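Local coordinates for large exoprotein involved in heme utilization or adhesion (Yersinia kristensenii ATCC 33638, PDB 5E3E), which is a contact-dependent growth inhibition toxin of the RNase A superfamily, probably cleaving RNA in competing bacteria, and is bound by its cognate immunity protein, at residues B[15-18]-B[19-22]. Residues are numbered along the deposited sequence; the frame is centred on the assembly and turned at random.
Sequences ELLN and RVST
Arg19 and Leu16 meet on one flank of the C-terminal end of helix 13-19, where regular backbone bonding gives way to a loop. The helical pattern persists at first: Arg19 N donates to Glu15 O over 3.3 Å, a rather long i to i+4 bond. One residue on, Val20 N is shared weakly between Leu16 O and Leu17 O. Ser21 N then donates to Asn18 O, three residues back, at 3.3 Å, nearly straight at hydrogen (158°) but standing above the carbonyl plane; Thr22 N adds a weak bond to the same oxygen.

A side-chain hydroxyl joins in at the turn into the loop. Ser21 OG, set between its own N and carbonyl carbon (chi1 51°), turns back to donate to Leu17 O at 3.0 Å. A water bridges Glu15 O and Arg19 NE, the latter link weak.

Among the van der Waals contacts, the extended Arg19 chain runs back along the helix, and Leu16 CD2 lies over one face of its guanidinium, 3.8 Å from Arg19 NH1. Leu17 CD2 lies 4.3 Å from Val20 CG2, a loose apolar contact.

Further out, Arg19 NH2 hydrogen-bonds to Arg7 O, and Glu15 OE1 to Thr12 N. Leu16, Leu17 and Val20 pack on Val78 of strand 75-79, while Arg19 and Val20 touch Ala28 of strand 27-31, seating the helix end against these two paired antiparallel strands.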
loop_
_atom_site.group_PDB
_atom_site.type_symbol
_atom_site.label_atom_id
_atom_site.label_comp_id
_atom_site.label_asym_id
_atom_site.label_seq_id
_atom_site.Cartn_x
_atom_site.Cartn_y
_atom_site.Cartn_z
ATOM N N GLU B 15 16.648 8.724 -8.202
ATOM C CA GLU B 15 16.192 8.409 -6.829
ATOM C C GLU B 15 15.228 7.255 -6.840
ATOM O O GLU B 15 15.401 6.302 -6.075
ATOM C CB GLU B 15 15.576 9.635 -6.160
ATOM C CG GLU B 15 16.632 10.688 -5.843
ATOM C CD GLU B 15 16.123 12.088 -5.423
ATOM O OE1 GLU B 15 15.109 12.631 -5.970
ATOM O OE2 GLU B 15 16.833 12.673 -4.529
ATOM N N LEU B 16 14.243 7.295 -7.735
ATOM C CA LEU B 16 13.243 6.216 -7.796
ATOM C C LEU B 16 13.870 4.897 -8.222
ATOM O O LEU B 16 13.597 3.849 -7.620
ATOM C CB LEU B 16 12.084 6.594 -8.719
ATOM C CG LEU B 16 11.346 7.871 -8.308
ATOM C CD1 LEU B 16 10.249 8.044 -9.316
ATOM C CD2 LEU B 16 10.766 7.772 -6.907
ATOM N N LEU B 17 14.788 4.956 -9.186
ATOM C CA LEU B 17 15.457 3.768 -9.673
ATOM C C LEU B 17 16.336 3.146 -8.619
ATOM O O LEU B 17 16.471 1.927 -8.552
ATOM C CB LEU B 17 16.217 4.033 -10.992
ATOM C CG LEU B 17 15.322 4.169 -12.232
ATOM C CD1 LEU B 17 16.089 4.759 -13.419
ATOM C CD2 LEU B 17 14.716 2.843 -12.621
ATOM N N ASN B 18 16.938 3.964 -7.770
ATOM C CA ASN B 18 17.692 3.425 -6.671
ATOM C C ASN B 18 16.816 2.629 -5.678
ATOM O O ASN B 18 17.222 1.596 -5.181
ATOM C CB ASN B 18 18.414 4.574 -5.966
ATOM C CG ASN B 18 19.380 4.080 -4.909
ATOM O OD1 ASN B 18 19.125 4.214 -3.720
ATOM N ND2 ASN B 18 20.403 3.386 -5.337
ATOM N N ARG B 19 15.613 3.103 -5.406
ATOM C CA ARG B 19 14.711 2.385 -4.490
ATOM C C ARG B 19 14.330 1.004 -5.008
ATOM O O ARG B 19 14.178 0.057 -4.219
ATOM C CB ARG B 19 13.454 3.189 -4.260
ATOM C CG ARG B 19 13.679 4.510 -3.563
ATOM C CD ARG B 19 12.379 5.272 -3.511
ATOM N NE ARG B 19 12.592 6.579 -2.916
ATOM C CZ ARG B 19 11.665 7.521 -2.763
ATOM N NH1 ARG B 19 10.408 7.332 -3.122
ATOM N NH2 ARG B 19 12.012 8.672 -2.224
ATOM N N VAL B 20 14.182 0.854 -6.323
ATOM C CA VAL B 20 13.792 -0.439 -6.881
ATOM C C VAL B 20 14.966 -1.355 -7.213
ATOM O O VAL B 20 14.758 -2.424 -7.779
ATOM C CB VAL B 20 12.879 -0.330 -8.104
ATOM C CG1 VAL B 20 11.581 0.328 -7.713
ATOM C CG2 VAL B 20 13.551 0.387 -9.265
ATOM N N SER B 21 16.196 -0.953 -6.929
ATOM C CA SER B 21 17.327 -1.867 -7.164
ATOM C C SER B 21 17.944 -2.214 -5.832
ATOM O O SER B 21 17.781 -3.329 -5.331
ATOM C CB SER B 21 18.318 -1.250 -8.151
ATOM O OG SER B 21 18.667 0.050 -7.756
ATOM N N THR B 22 18.595 -1.241 -5.231
ATOM C CA THR B 22 19.163 -1.382 -3.876
ATOM C C THR B 22 18.092 -1.554 -2.780
ATOM O O THR B 22 18.260 -2.329 -1.825
ATOM C CB THR B 22 20.010 -0.140 -3.568
ATOM O OG1 THR B 22 21.003 0.031 -4.619
ATOM C CG2 THR B 22 20.684 -0.250 -2.178
HETATM O O HOH W 1 15.830 7.391 -3.082
#